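Local coordinates for Ctr9 protein (Myceliophthora thermophila, PDB 6AF0), which probably associates with the RNA polymerase II complex, this piece of the longer protein being a largely helical array that includes tetratricopeptide repeats, at residues V148-K153 with A171-N176; N192-M197 with P224-P229. One frame throughout, in Å; residues are numbered along the deposited sequence.

Interaction 1: residues V148-K153 with A171-N176; sequences VLILLK and AEQLRN
The amide nitrogen NE2 of Gln173 nestles against the aliphatic part of Lys153, 3.7 Å from Lys153 CE and nearly as close to CB. The lysine chain turns back at its third torsion (chi3 51°), which brings CE round to the same amide that CB already touches, and the two side chains cross at about a right angle. At the other end of the amide, Gln173 OE1 hydrogen-bonds to Gln157 NE2. The setting is an antiparallel helix pair in a tetratricopeptide-type helical array: the axes of 148-153 and 171-176 approach to 8.8 Å, at 161° between their directions. No hydrogen bond joins the segments, and Ile150 fills much of the interface. Its chi1 of -64° sets CG1 anti to the carbonyl carbon and CG2 anti to the backbone N, and the two branches spread over different residues. CG2 rests against the Gln173 chain, 3.8 Å from CG, while the long branch runs out across Asn176, where CD1 stands 3.8 Å from CB. An alanine here lacks both branches, and a gap facing Gln173 and Asn176 would probably open, with the Gln173 chain freer to shift. Next to Ile150 in the sequence, Leu151 starts out away from the partner helix, as Leu174 does from its own side, yet their ends swing back and meet methyl to methyl, Leu151 CD2 to Leu174 CD2, at 4.2 Å.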
# COMPACT_ATOMS: atom_id res chain seq x y z
N VAL A 148 -45.09 -8.40 21.93
CA VAL A 148 -43.93 -9.12 22.42
C VAL A 148 -43.53 -10.18 21.41
O VAL A 148 -42.37 -10.31 21.05
CB VAL A 148 -44.20 -9.74 23.79
CG1 VAL A 148 -43.02 -10.58 24.22
CG2 VAL A 148 -44.43 -8.64 24.80
N LEU A 149 -44.52 -10.93 20.95
CA LEU A 149 -44.29 -12.01 20.02
C LEU A 149 -43.59 -11.46 18.82
O LEU A 149 -42.57 -11.97 18.38
CB LEU A 149 -45.62 -12.63 19.58
CG LEU A 149 -45.57 -13.83 18.63
CD1 LEU A 149 -45.32 -15.10 19.41
CD2 LEU A 149 -46.88 -13.93 17.87
N ILE A 150 -44.12 -10.39 18.29
CA ILE A 150 -43.59 -9.85 17.06
C ILE A 150 -42.13 -9.47 17.28
O ILE A 150 -41.27 -9.78 16.45
CB ILE A 150 -44.45 -8.68 16.55
CG1 ILE A 150 -45.86 -9.17 16.18
CG2 ILE A 150 -43.80 -8.04 15.31
CD1 ILE A 150 -46.82 -8.08 15.77
N LEU A 151 -41.83 -8.85 18.42
CA LEU A 151 -40.44 -8.52 18.76
C LEU A 151 -39.54 -9.76 18.78
O LEU A 151 -38.52 -9.81 18.09
CB LEU A 151 -40.35 -7.85 20.14
CG LEU A 151 -40.80 -6.39 20.29
CD1 LEU A 151 -40.64 -5.99 21.75
CD2 LEU A 151 -40.08 -5.41 19.37
N LEU A 152 -39.92 -10.74 19.57
CA LEU A 152 -39.17 -11.99 19.63
C LEU A 152 -38.97 -12.68 18.28
O LEU A 152 -37.95 -13.33 18.05
CB LEU A 152 -39.87 -12.95 20.58
CG LEU A 152 -40.02 -12.51 22.03
CD1 LEU A 152 -40.85 -13.54 22.75
CD2 LEU A 152 -38.68 -12.42 22.71
N LYS A 153 -39.95 -12.58 17.40
CA LYS A 153 -39.83 -13.16 16.06
C LYS A 153 -38.94 -12.25 15.22
O LYS A 153 -38.12 -12.72 14.44
CB LYS A 153 -41.22 -13.33 15.42
CG LYS A 153 -41.45 -14.68 14.72
CD LYS A 153 -42.92 -15.12 14.69
CE LYS A 153 -43.83 -14.02 14.17
NZ LYS A 153 -45.24 -14.44 14.02
N ALA A 171 -38.28 -4.49 9.57
CA ALA A 171 -38.78 -3.13 9.79
C ALA A 171 -40.31 -3.09 9.89
O ALA A 171 -40.87 -2.53 10.83
CB ALA A 171 -38.30 -2.22 8.68
N GLU A 172 -40.99 -3.71 8.92
CA GLU A 172 -42.44 -3.77 8.96
C GLU A 172 -42.97 -4.53 10.17
O GLU A 172 -43.97 -4.14 10.78
CB GLU A 172 -42.98 -4.40 7.68
CG GLU A 172 -42.92 -3.46 6.49
CD GLU A 172 -43.16 -2.01 6.88
OE1 GLU A 172 -44.28 -1.68 7.33
OE2 GLU A 172 -42.22 -1.18 6.75
N GLN A 173 -42.29 -5.61 10.52
CA GLN A 173 -42.65 -6.38 11.70
C GLN A 173 -42.52 -5.53 12.96
O GLN A 173 -43.37 -5.59 13.86
CB GLN A 173 -41.74 -7.60 11.81
CG GLN A 173 -42.49 -8.92 11.88
CD GLN A 173 -41.58 -10.14 11.94
OE1 GLN A 173 -40.41 -10.11 11.56
NE2 GLN A 173 -42.14 -11.23 12.42
N LEU A 174 -41.47 -4.72 13.01
CA LEU A 174 -41.28 -3.80 14.14
C LEU A 174 -42.44 -2.81 14.21
O LEU A 174 -42.96 -2.56 15.30
CB LEU A 174 -39.94 -3.05 14.04
CG LEU A 174 -38.66 -3.89 14.20
CD1 LEU A 174 -37.44 -3.05 13.88
CD2 LEU A 174 -38.53 -4.52 15.58
N ARG A 175 -42.84 -2.28 13.05
CA ARG A 175 -43.99 -1.38 12.98
C ARG A 175 -45.24 -2.04 13.51
O ARG A 175 -46.00 -1.42 14.24
CB ARG A 175 -44.22 -0.89 11.56
CG ARG A 175 -43.19 0.13 11.12
CD ARG A 175 -43.25 0.36 9.63
NE ARG A 175 -42.41 1.49 9.23
CZ ARG A 175 -41.99 1.72 7.99
NH1 ARG A 175 -42.33 0.90 7.00
NH2 ARG A 175 -41.24 2.78 7.71
N ASN A 176 -45.45 -3.32 13.16
CA ASN A 176 -46.62 -4.04 13.63
C ASN A 176 -46.60 -4.17 15.14
O ASN A 176 -47.60 -3.93 15.79
CB ASN A 176 -46.72 -5.43 13.01
CG ASN A 176 -47.09 -5.39 11.54
OD1 ASN A 176 -47.77 -4.46 11.07
ND2 ASN A 176 -46.66 -6.41 10.79

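Interaction 2: residues N192-M197 with P224-P229; sequences NMLAVM and PDMVDP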
# COMPACT_ATOMS: atom_id res chain seq x y z
N ASN A 192 -50.63 1.56 31.08
CA ASN A 192 -49.94 0.28 31.06
C ASN A 192 -48.46 0.46 30.74
O ASN A 192 -48.08 0.73 29.58
CB ASN A 192 -50.57 -0.65 30.03
CG ASN A 192 -50.05 -2.07 30.15
OD1 ASN A 192 -49.02 -2.32 30.78
ND2 ASN A 192 -50.75 -3.00 29.54
N MET A 193 -47.63 0.26 31.77
CA MET A 193 -46.18 0.53 31.67
C MET A 193 -45.39 -0.56 30.91
O MET A 193 -44.33 -0.29 30.33
CB MET A 193 -45.59 0.78 33.06
CG MET A 193 -46.09 2.07 33.72
SD MET A 193 -45.75 3.55 32.73
CE MET A 193 -47.37 4.12 32.22
N LEU A 194 -45.90 -1.78 30.90
CA LEU A 194 -45.25 -2.81 30.08
C LEU A 194 -45.49 -2.57 28.61
O LEU A 194 -44.65 -2.93 27.77
CB LEU A 194 -45.72 -4.22 30.47
CG LEU A 194 -45.41 -4.66 31.91
CD1 LEU A 194 -45.59 -6.16 32.02
CD2 LEU A 194 -44.01 -4.28 32.33
N ALA A 195 -46.64 -1.96 28.29
CA ALA A 195 -46.98 -1.66 26.89
C ALA A 195 -46.10 -0.55 26.33
O ALA A 195 -45.70 -0.56 25.17
CB ALA A 195 -48.43 -1.25 26.78
N VAL A 196 -45.83 0.44 27.18
CA VAL A 196 -45.04 1.58 26.76
C VAL A 196 -43.58 1.16 26.69
O VAL A 196 -42.83 1.59 25.79
CB VAL A 196 -45.32 2.82 27.65
CG1 VAL A 196 -44.84 2.60 29.05
CG2 VAL A 196 -44.66 4.07 27.07
N MET A 197 -43.18 0.25 27.59
CA MET A 197 -41.83 -0.35 27.54
C MET A 197 -41.59 -1.15 26.25
O MET A 197 -40.49 -1.17 25.71
CB MET A 197 -41.55 -1.21 28.75
CG MET A 197 -41.16 -0.39 29.96
SD MET A 197 -40.86 -1.35 31.46
CE MET A 197 -39.54 -2.39 30.86
N PRO A 224 -41.87 4.68 39.01
CA PRO A 224 -40.50 4.36 39.36
C PRO A 224 -40.36 2.95 39.92
O PRO A 224 -39.38 2.26 39.63
CB PRO A 224 -40.16 5.37 40.45
CG PRO A 224 -41.14 6.46 40.30
CD PRO A 224 -42.38 5.81 39.79
N ASP A 225 -41.36 2.51 40.68
CA ASP A 225 -41.28 1.26 41.41
C ASP A 225 -41.41 0.06 40.51
O ASP A 225 -41.26 -1.06 40.97
CB ASP A 225 -42.32 1.24 42.51
CG ASP A 225 -42.02 2.25 43.61
OD1 ASP A 225 -40.84 2.28 44.04
OD2 ASP A 225 -42.94 3.02 44.04
N MET A 226 -41.68 0.28 39.22
CA MET A 226 -41.60 -0.80 38.24
C MET A 226 -40.15 -1.12 38.01
O MET A 226 -39.43 -0.31 37.43
CB MET A 226 -42.25 -0.37 36.93
CG MET A 226 -41.98 -1.28 35.74
SD MET A 226 -42.44 -2.98 36.09
CE MET A 226 -44.19 -2.96 35.76
N VAL A 227 -39.73 -2.27 38.51
CA VAL A 227 -38.33 -2.71 38.48
C VAL A 227 -38.20 -4.15 37.98
O VAL A 227 -37.16 -4.75 38.10
CB VAL A 227 -37.70 -2.64 39.88
CG1 VAL A 227 -37.54 -1.19 40.35
CG2 VAL A 227 -38.52 -3.44 40.87
N ASP A 228 -39.27 -4.69 37.41
CA ASP A 228 -39.32 -6.07 36.98
C ASP A 228 -40.18 -6.12 35.72
O ASP A 228 -41.34 -6.56 35.77
CB ASP A 228 -39.93 -6.92 38.10
CG ASP A 228 -40.23 -8.36 37.69
OD1 ASP A 228 -41.19 -8.94 38.25
OD2 ASP A 228 -39.51 -8.91 36.83
N PRO A 229 -39.63 -5.65 34.58
CA PRO A 229 -38.28 -5.18 34.31
C PRO A 229 -38.07 -3.71 34.55
O PRO A 229 -39.00 -2.92 34.42
CB PRO A 229 -38.13 -5.42 32.81
CG PRO A 229 -39.46 -5.81 32.29
CD PRO A 229 -40.45 -5.52 33.37
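The first turn of a helix, 193-197, faces an irregular loop, 224-229, and the two backbones come nearest at Leu194 and Pro229, whose CA atoms are 8.5 Å apart. Both segments lie in a tetratricopeptide-repeat region, and the contact joins one helix start to the loop after the next helix. The spacing is bridged mainly by side chains, with no hydrogen bond across. The loop has a cis peptide between Asp228 and Pro229, which is consistent with the ring's position beside the helix. Across from it Asn192 occupies the N-cap: its OD1 accepts weak bonds from Leu194 N at 3.2 Å and from Ala195 N at 3.5 Å, a weak cap at the end of the helix nearest the contact.

Leu194 contributes a single methyl. Its CD2 touches Met226 CE at 3.7 Å and Pro229 CD at 3.9 Å, crossing both side chains at about a right angle. Met226 reaches it by a folded path: CG is anti to the backbone N (chi1 168°), after which bends at chi2 and chi3 curl the chain and turn CE to the leucine. Met197 contributes its terminal methyl. Its CE lies against the CB, CG and CD atoms of Pro229, 3.7 Å from CG, and also meets the Pro229 carbonyl oxygen. A looser approach, Met197 SD to Met226 CG at 4.4 Å, joins the two methionines, and all four residues are buried.

Around this apolar group, Met197 also packs on Val219 of helix 209-222, and Leu194 on Leu144 of helix 140-155. Apolar side chains from the chain of another protein pack on Leu194 and Pro229, while the loop's Asp228 forms a salt bridge to Arg4, which ties the N-terminal end of the chain to this loop between helices 209-222 and 232-240.

In the fold
Followed from the N terminus, the two contacts come in series, neither nested nor crossed. Interaction 1 closes first, pairing helix 140-155 with helix 168-188 across the 17 intervening residues, some of them not modelled. The chain then turns into helix 193-205, where interaction 2 opens; it closes after helix 209-222, when the loop leading to helix 232-240 returns to the beginning of helix 193-205. The centres of interaction 1 and interaction 2 lie about 19 Å apart, and the two do not touch. Helix 140-155 links them, since it packs on helix 193-205 as well as on helix 168-188. Successive short-range closures of this kind illustrate how a helical-repeat array is built from neighbours in sequence.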